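Local structure of uridylate kinase (Bacillus anthracis, 2JJX) at residues A[17-22]-A[54-59]; A[167-172]-A[220-225]; A[173-178]-A[240-245]. The protein probably catalyses the ATP-dependent phosphorylation of UMP to UDP in pyrimidine biosynthesis, and also binds ATP at an allosteric site. All coordinates share one frame; numbering follows the deposited sequence.

Interaction 1: residues A[17-22]-A[54-59]; sequences IKLSGG and VSIVIG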
loop_
_atom_site.group_PDB
_atom_site.type_symbol
_atom_site.label_atom_id
_atom_site.label_comp_id
_atom_site.label_asym_id
_atom_site.label_seq_id
_atom_site.Cartn_x
_atom_site.Cartn_y
_atom_site.Cartn_z
ATOM N N ILE A 17 -10.231 27.499 -1.596
ATOM C CA ILE A 17 -9.287 28.589 -1.493
ATOM C C ILE A 17 -7.892 28.183 -1.953
ATOM O O ILE A 17 -7.301 27.256 -1.425
ATOM C CB ILE A 17 -9.231 29.177 -0.121
ATOM C CG1 ILE A 17 -10.602 29.714 0.276
ATOM C CG2 ILE A 17 -8.181 30.260 -0.100
ATOM C CD1 ILE A 17 -10.766 29.904 1.795
ATOM N N LYS A 18 -7.363 28.891 -2.943
ATOM C CA LYS A 18 -6.025 28.599 -3.412
ATOM C C LYS A 18 -5.096 29.663 -2.854
ATOM O O LYS A 18 -5.302 30.868 -3.060
ATOM C CB LYS A 18 -5.968 28.534 -4.942
ATOM C CG LYS A 18 -4.729 29.157 -5.549
ATOM C CD LYS A 18 -3.788 28.086 -6.045
ATOM C CE LYS A 18 -2.807 28.686 -7.049
ATOM N NZ LYS A 18 -1.755 29.560 -6.417
ATOM N N LEU A 19 -4.131 29.174 -2.076
ATOM C CA LEU A 19 -3.141 29.963 -1.362
ATOM C C LEU A 19 -1.757 29.550 -1.851
ATOM O O LEU A 19 -1.420 28.365 -1.848
ATOM C CB LEU A 19 -3.198 29.552 0.112
ATOM C CG LEU A 19 -3.688 30.454 1.237
ATOM C CD1 LEU A 19 -3.529 31.887 0.788
ATOM C CD2 LEU A 19 -5.134 30.120 1.520
ATOM N N SER A 20 -0.912 30.523 -2.160
ATOM C CA SER A 20 0.459 30.227 -2.549
ATOM C C SER A 20 1.268 30.031 -1.279
ATOM O O SER A 20 0.954 30.608 -0.247
ATOM C CB SER A 20 1.067 31.366 -3.399
ATOM O OG SER A 20 1.690 30.867 -4.584
ATOM N N GLY A 21 2.310 29.214 -1.359
ATOM C CA GLY A 21 3.204 28.978 -0.244
ATOM C C GLY A 21 3.873 30.244 0.242
ATOM O O GLY A 21 4.133 30.408 1.420
ATOM N N GLY A 22 4.114 31.169 -0.668
ATOM C CA GLY A 22 4.750 32.432 -0.352
ATOM C C GLY A 22 4.002 33.302 0.647
ATOM O O GLY A 22 4.571 34.190 1.277
ATOM N N VAL A 54 -15.395 25.135 3.324
ATOM C CA VAL A 54 -14.076 25.453 2.810
ATOM C C VAL A 54 -13.151 24.272 2.549
ATOM O O VAL A 54 -13.009 23.404 3.397
ATOM C CB VAL A 54 -13.393 26.432 3.808
ATOM C CG1 VAL A 54 -11.931 26.576 3.474
ATOM C CG2 VAL A 54 -14.068 27.780 3.795
ATOM N N SER A 55 -12.455 24.314 1.413
ATOM C CA SER A 55 -11.365 23.397 1.072
ATOM C C SER A 55 -10.196 24.329 0.829
ATOM O O SER A 55 -10.414 25.447 0.387
ATOM C CB SER A 55 -11.637 22.665 -0.246
ATOM O OG SER A 55 -13.005 22.343 -0.380
ATOM N N ILE A 56 -8.970 23.892 1.098
ATOM C CA ILE A 56 -7.809 24.756 0.881
ATOM C C ILE A 56 -6.709 24.025 0.137
ATOM O O ILE A 56 -6.442 22.858 0.420
ATOM C CB ILE A 56 -7.313 25.353 2.211
ATOM C CG1 ILE A 56 -8.480 25.932 3.015
ATOM C CG2 ILE A 56 -6.146 26.314 2.021
ATOM C CD1 ILE A 56 -8.063 26.690 4.244
ATOM N N VAL A 57 -6.095 24.702 -0.828
ATOM C CA VAL A 57 -4.956 24.154 -1.566
ATOM C C VAL A 57 -3.770 25.122 -1.430
ATOM O O VAL A 57 -3.881 26.305 -1.736
ATOM C CB VAL A 57 -5.322 23.828 -3.020
ATOM C CG1 VAL A 57 -4.097 23.481 -3.820
ATOM C CG2 VAL A 57 -6.304 22.678 -3.070
ATOM N N ILE A 58 -2.684 24.659 -0.815
ATOM C CA ILE A 58 -1.505 25.516 -0.606
ATOM C C ILE A 58 -0.362 25.109 -1.532
ATOM O O ILE A 58 -0.188 23.934 -1.827
ATOM C CB ILE A 58 -0.995 25.502 0.870
ATOM C CG1 ILE A 58 -1.998 24.829 1.787
ATOM C CG2 ILE A 58 -0.671 26.907 1.388
ATOM C CD1 ILE A 58 -1.897 25.350 3.194
ATOM N N GLY A 59 0.469 26.073 -1.909
ATOM C CA GLY A 59 1.657 25.813 -2.695
ATOM C C GLY A 59 2.827 25.544 -1.763
ATOM O O GLY A 59 2.686 25.717 -0.552
#
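L19 and I56 lie side by side and point the same way, on the sheet face that I17 and I58 share; the branch methyls L19 CD2 and I56 CG2 meet at 4.0 Å. At one end of this row the tip of I17 reaches obliquely across, CD1 lying 3.9 Å from CG1 of V54. CG1 of I17 stands anti to the carbonyl carbon (chi1 -60°), and from there the extended chain carries CD1 towards V54. At the other end I58 offers a branch instead of a tip: its CG2 packs 3.9 Å from CB of L19. K18 and V57 project from the reverse face, towards helix 150-160. These are neighbouring parallel strands of the open alpha/beta sheet of the amino acid kinase fold, joined by a beta-alpha-beta crossover through helix 34-48, which packs on I17, V54 and I56. The backbones are zipped by bonds given alternately by the two strands: I17 N donates to S55 O, V57 N to I17 O at 2.9 Å, and L19 N to V57 O at 2.9 Å with a nearly straight N-H...O angle of 176°. Just past the end of strand 54-58, G59 N still reaches L19 O at 3.0 Å, in the carbonyl plane but more bent (136°). There G21 lays its CA against G59 O, whose hydrogen-bond partner is N90. In relatives such glycine-rich strand ends face nucleotide phosphates, and the same is probable here.

Interaction 2: residues A[167-172]-A[220-225]; sequences VAKQGV and AHVFNF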
loop_
_atom_site.group_PDB
_atom_site.type_symbol
_atom_site.label_atom_id
_atom_site.label_comp_id
_atom_site.label_asym_id
_atom_site.label_seq_id
_atom_site.Cartn_x
_atom_site.Cartn_y
_atom_site.Cartn_z
ATOM N N VAL A 167 -8.863 32.568 -5.633
ATOM C CA VAL A 167 -7.425 32.539 -5.791
ATOM C C VAL A 167 -6.779 33.762 -5.147
ATOM O O VAL A 167 -6.803 34.877 -5.680
ATOM C CB VAL A 167 -7.043 32.308 -7.236
ATOM C CG1 VAL A 167 -8.280 32.256 -8.100
ATOM C CG2 VAL A 167 -6.061 33.357 -7.718
ATOM N N ALA A 168 -6.351 33.571 -3.910
ATOM C CA ALA A 168 -5.737 34.642 -3.152
ATOM C C ALA A 168 -4.362 35.058 -3.684
ATOM O O ALA A 168 -3.446 34.249 -3.806
ATOM C CB ALA A 168 -5.646 34.240 -1.691
ATOM N N LYS A 169 -4.224 36.347 -3.964
ATOM C CA LYS A 169 -2.968 36.929 -4.432
ATOM C C LYS A 169 -2.450 37.835 -3.317
ATOM O O LYS A 169 -3.226 38.293 -2.461
ATOM C CB LYS A 169 -3.208 37.796 -5.678
ATOM C CG LYS A 169 -3.139 37.054 -7.010
ATOM C CD LYS A 169 -2.778 35.590 -6.807
ATOM C CE LYS A 169 -2.191 34.984 -8.080
ATOM N NZ LYS A 169 -2.771 35.640 -9.284
ATOM N N GLN A 170 -1.141 38.080 -3.321
ATOM C CA GLN A 170 -0.539 39.007 -2.372
ATOM C C GLN A 170 -0.042 40.252 -3.103
ATOM O O GLN A 170 0.658 40.163 -4.114
ATOM C CB GLN A 170 0.553 38.374 -1.481
ATOM C CG GLN A 170 1.322 37.189 -2.040
ATOM C CD GLN A 170 2.571 36.840 -1.228
ATOM O OE1 GLN A 170 2.638 37.084 -0.018
ATOM N NE2 GLN A 170 3.564 36.247 -1.899
ATOM N N GLY A 171 -0.545 41.403 -2.664
ATOM C CA GLY A 171 -0.193 42.702 -3.215
ATOM C C GLY A 171 -1.069 43.277 -4.318
ATOM O O GLY A 171 -1.413 44.465 -4.281
ATOM N N VAL A 172 -1.395 42.444 -5.306
ATOM C CA VAL A 172 -2.213 42.846 -6.445
ATOM C C VAL A 172 -3.710 42.564 -6.277
ATOM O O VAL A 172 -4.119 41.422 -6.114
ATOM C CB VAL A 172 -1.667 42.240 -7.729
ATOM C CG1 VAL A 172 -1.166 40.823 -7.492
ATOM C CG2 VAL A 172 -2.727 42.268 -8.800
ATOM N N ALA A 220 -13.835 31.929 -10.858
ATOM C CA ALA A 220 -12.650 32.193 -10.059
ATOM C C ALA A 220 -12.632 33.629 -9.586
ATOM O O ALA A 220 -13.023 34.518 -10.323
ATOM C CB ALA A 220 -11.393 31.900 -10.855
ATOM N N HIS A 221 -12.078 33.865 -8.401
ATOM C CA HIS A 221 -11.906 35.215 -7.906
ATOM C C HIS A 221 -10.445 35.476 -7.622
ATOM O O HIS A 221 -9.814 34.729 -6.892
ATOM C CB HIS A 221 -12.738 35.441 -6.654
ATOM C CG HIS A 221 -14.209 35.511 -6.923
ATOM N ND1 HIS A 221 -14.866 36.704 -7.132
ATOM C CD2 HIS A 221 -15.154 34.542 -7.008
ATOM C CE1 HIS A 221 -16.147 36.466 -7.353
ATOM N NE2 HIS A 221 -16.351 35.162 -7.274
ATOM N N VAL A 222 -9.884 36.496 -8.260
ATOM C CA VAL A 222 -8.503 36.880 -7.996
ATOM C C VAL A 222 -8.564 38.182 -7.206
ATOM O O VAL A 222 -9.301 39.108 -7.553
ATOM C CB VAL A 222 -7.671 36.962 -9.296
ATOM C CG1 VAL A 222 -6.193 37.247 -8.995
ATOM C CG2 VAL A 222 -7.808 35.661 -10.091
ATOM N N PHE A 223 -7.890 38.206 -6.064
ATOM C CA PHE A 223 -8.019 39.353 -5.177
ATOM C C PHE A 223 -6.858 39.436 -4.221
ATOM O O PHE A 223 -6.052 38.519 -4.151
ATOM C CB PHE A 223 -9.305 39.223 -4.361
ATOM C CG PHE A 223 -9.360 37.977 -3.512
ATOM C CD1 PHE A 223 -10.015 36.836 -3.954
ATOM C CD2 PHE A 223 -8.673 37.919 -2.311
ATOM C CE1 PHE A 223 -9.988 35.684 -3.201
ATOM C CE2 PHE A 223 -8.684 36.780 -1.548
ATOM C CZ PHE A 223 -9.329 35.658 -1.995
ATOM N N ASN A 224 -6.808 40.519 -3.450
ATOM C CA ASN A 224 -5.727 40.758 -2.482
ATOM C C ASN A 224 -5.962 40.045 -1.151
ATOM O O ASN A 224 -6.682 40.558 -0.293
ATOM C CB ASN A 224 -5.614 42.262 -2.203
ATOM C CG ASN A 224 -4.181 42.710 -1.970
ATOM O OD1 ASN A 224 -3.254 41.897 -1.977
ATOM N ND2 ASN A 224 -3.989 44.012 -1.796
ATOM N N PHE A 225 -5.327 38.898 -0.944
ATOM C CA PHE A 225 -5.525 38.174 0.312
ATOM C C PHE A 225 -4.977 39.002 1.472
ATOM O O PHE A 225 -5.505 38.956 2.588
ATOM C CB PHE A 225 -4.802 36.826 0.269
ATOM C CG PHE A 225 -5.133 35.906 1.419
ATOM C CD1 PHE A 225 -6.335 35.210 1.448
ATOM C CD2 PHE A 225 -4.172 35.609 2.383
ATOM C CE1 PHE A 225 -6.586 34.269 2.457
ATOM C CE2 PHE A 225 -4.424 34.682 3.390
ATOM C CZ PHE A 225 -5.635 34.013 3.429
#
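V167 pairs with V222, A168 with F223 and K169 with N224, in parallel register between two strands whose axes run 4.8 Å apart and diverge by 23°. They are adjacent members of the mixed, largely parallel central sheet of the amino acid kinase fold. Backbone bonds run from V167 N to H221 O, from K169 N to F223 O at 2.8 Å, and from F225 N to K169 O at 2.7 Å, the last just past the end of strand 220-224. On one face V222 meets two residues of the neighbouring strand: its CG2 lies 3.7 Å from V167 CG2, the side chains crossing obliquely, while its CG1 meets K169 CG at 3.6 Å. K169 NZ goes on to a weak hydrogen bond with V204 O. On the opposite face A168 touches two aromatic residues. The F223 ring turns its face to the alanine in a CH-pi contact, A168 CA standing 4.2 Å from the ring centroid and 25° off the normal; V167 O lies over the same face, towards the rim. F225 approaches A168 CB obliquely through CB and CD1, and its ring continues to an edge-to-face contact with H39. V230 and I234 of helix 230-235 cover F223. Where 167-172 leaves its strand at G171, the side chain of N224 reaches the loop, and its OD1 accepts a weak hydrogen bond from G171 N at 2.8 Å.

Interaction 3: residues A[173-178]-A[240-245]; sequences DGVFTS and VGTLIN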
loop_
_atom_site.group_PDB
_atom_site.type_symbol
_atom_site.label_atom_id
_atom_site.label_comp_id
_atom_site.label_asym_id
_atom_site.label_seq_id
_atom_site.Cartn_x
_atom_site.Cartn_y
_atom_site.Cartn_z
ATOM N N ASP A 173 -4.520 43.618 -6.260
ATOM C CA ASP A 173 -5.953 43.507 -5.977
ATOM C C ASP A 173 -6.845 42.873 -7.051
ATOM O O ASP A 173 -8.066 42.875 -6.905
ATOM C CB ASP A 173 -6.530 44.859 -5.515
ATOM C CG ASP A 173 -7.805 44.713 -4.645
ATOM O OD1 ASP A 173 -8.153 45.672 -3.914
ATOM O OD2 ASP A 173 -8.451 43.639 -4.666
ATOM N N GLY A 174 -6.260 42.350 -8.129
ATOM C CA GLY A 174 -7.044 41.749 -9.202
ATOM C C GLY A 174 -6.307 41.408 -10.495
ATOM O O GLY A 174 -5.124 41.053 -10.491
ATOM N N VAL A 175 -7.033 41.416 -11.612
ATOM C CA VAL A 175 -6.421 41.138 -12.915
ATOM C C VAL A 175 -6.484 42.375 -13.800
ATOM O O VAL A 175 -7.549 42.961 -14.026
ATOM C CB VAL A 175 -6.985 39.883 -13.602
ATOM C CG1 VAL A 175 -6.719 39.932 -15.093
ATOM C CG2 VAL A 175 -6.370 38.630 -13.005
ATOM N N PHE A 176 -5.302 42.858 -14.164
ATOM C CA PHE A 176 -5.193 44.088 -14.937
ATOM C C PHE A 176 -4.920 43.836 -16.402
ATOM O O PHE A 176 -4.516 42.743 -16.818
ATOM C CB PHE A 176 -4.113 45.004 -14.376
ATOM C CG PHE A 176 -4.375 45.447 -12.973
ATOM C CD1 PHE A 176 -3.981 44.668 -11.904
ATOM C CD2 PHE A 176 -5.027 46.641 -12.724
ATOM C CE1 PHE A 176 -4.240 45.073 -10.612
ATOM C CE2 PHE A 176 -5.295 47.046 -11.433
ATOM C CZ PHE A 176 -4.905 46.265 -10.371
ATOM N N THR A 177 -5.147 44.887 -17.173
ATOM C CA THR A 177 -4.957 44.845 -18.609
ATOM C C THR A 177 -3.503 44.445 -18.889
ATOM O O THR A 177 -3.240 43.382 -19.467
ATOM C CB THR A 177 -5.359 46.203 -19.200
ATOM O OG1 THR A 177 -5.233 47.205 -18.175
ATOM C CG2 THR A 177 -6.834 46.139 -19.647
ATOM N N SER A 178 -2.580 45.208 -18.301
ATOM C CA SER A 178 -1.135 44.950 -18.364
ATOM C C SER A 178 -0.534 45.287 -16.997
ATOM O O SER A 178 -0.947 46.271 -16.373
ATOM C CB SER A 178 -0.481 45.812 -19.443
ATOM O OG SER A 178 -0.794 47.170 -19.228
ATOM N N VAL A 240 -15.353 42.945 -5.359
ATOM C CA VAL A 240 -13.999 43.406 -5.066
ATOM C C VAL A 240 -13.057 42.443 -5.758
ATOM O O VAL A 240 -13.442 41.319 -6.028
ATOM C CB VAL A 240 -13.724 43.541 -3.554
ATOM C CG1 VAL A 240 -14.442 42.464 -2.766
ATOM C CG2 VAL A 240 -12.234 43.514 -3.266
ATOM N N GLY A 241 -11.899 42.918 -6.198
ATOM C CA GLY A 241 -10.990 42.064 -6.950
ATOM C C GLY A 241 -11.554 41.772 -8.332
ATOM O O GLY A 241 -12.445 42.471 -8.804
ATOM N N THR A 242 -11.077 40.715 -8.978
ATOM C CA THR A 242 -11.533 40.343 -10.327
ATOM C C THR A 242 -12.341 39.033 -10.312
ATOM O O THR A 242 -12.026 38.119 -9.569
ATOM C CB THR A 242 -10.317 40.231 -11.292
ATOM O OG1 THR A 242 -9.885 41.546 -11.675
ATOM C CG2 THR A 242 -10.713 39.445 -12.504
ATOM N N LEU A 243 -13.370 38.928 -11.151
ATOM C CA LEU A 243 -14.196 37.714 -11.249
ATOM C C LEU A 243 -14.078 37.111 -12.620
ATOM O O LEU A 243 -14.624 37.664 -13.560
ATOM C CB LEU A 243 -15.685 38.026 -11.083
ATOM C CG LEU A 243 -16.637 36.896 -10.649
ATOM C CD1 LEU A 243 -18.063 37.027 -11.177
ATOM C CD2 LEU A 243 -16.080 35.546 -11.008
ATOM N N ILE A 244 -13.483 35.932 -12.728
ATOM C CA ILE A 244 -13.357 35.243 -14.017
ATOM C C ILE A 244 -14.529 34.304 -14.290
ATOM O O ILE A 244 -14.772 33.355 -13.569
ATOM C CB ILE A 244 -11.997 34.546 -14.099
ATOM C CG1 ILE A 244 -10.960 35.466 -13.439
ATOM C CG2 ILE A 244 -11.676 34.232 -15.544
ATOM C CD1 ILE A 244 -9.560 35.249 -13.907
ATOM N N ASN A 245 -15.248 34.592 -15.357
ATOM C CA ASN A 245 -16.559 34.039 -15.629
ATOM C C ASN A 245 -16.673 33.695 -17.104
ATOM O O ASN A 245 -15.750 33.923 -17.894
ATOM C CB ASN A 245 -17.523 35.204 -15.436
ATOM C CG ASN A 245 -18.693 34.871 -14.558
ATOM O OD1 ASN A 245 -19.049 35.816 -13.690
ATOM N ND2 ASN A 245 -19.420 33.923 -14.837
#
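T242 points its side chain at V175, and each of its atoms has a distinct role there. CB comes first, 3.5 Å from V175 N and 4.1 Å from V175 CB. From CB the chain forks. CG2, anti to the backbone N, packs 3.9 Å from V175 CB, an aliphatic touch alongside the polar one. OG1, placed beside the threonine's own backbone N by a chi1 of -77°, accepts the V175 N-H at 2.9 Å in a nearly straight bond (165° at the hydrogen). The same hydroxyl is hydrogen-bonded to Y189 O, so two backbone groups hold this buried oxygen. T242 opens strand 242-245, which runs antiparallel to 220-224 and parallel to 191-193 in the sheet of the amino acid kinase fold, whereas residues 173-178 belong to the long connection that leaves strand 164-169. Just before T242 the two segments pass backbone to backbone: G174 and G241 have their CA atoms 4.6 Å apart, and G241 CA makes a C-H...O contact with D173 O. V240 CG2 reaches D173 OD2 at 4.0 Å, while helix 230-235 packs on the same valine.

Overall arrangement
All three interactions belong to one sheet, and they run outwards from its middle. The centre of interaction 1 lies about 4 Å from the centre of the chain; the contact is buried, joined by backbone bonds and aliphatic packing between layers of helices. Interaction 2, about 11 Å away between centres, is its neighbour: K18 O probably takes a hydrogen bond from A168 N, and L19 packs on F225. It adds aromatic contacts and opens towards solvent at its loop end. Interaction 3 is buried but peripheral, with one hydroxyl-mediated bond instead of strand pairing. It touches interaction 2 through neighbouring strands 220-224 and 242-245, where V222 O probably accepts from T242 N, but does not touch interaction 1.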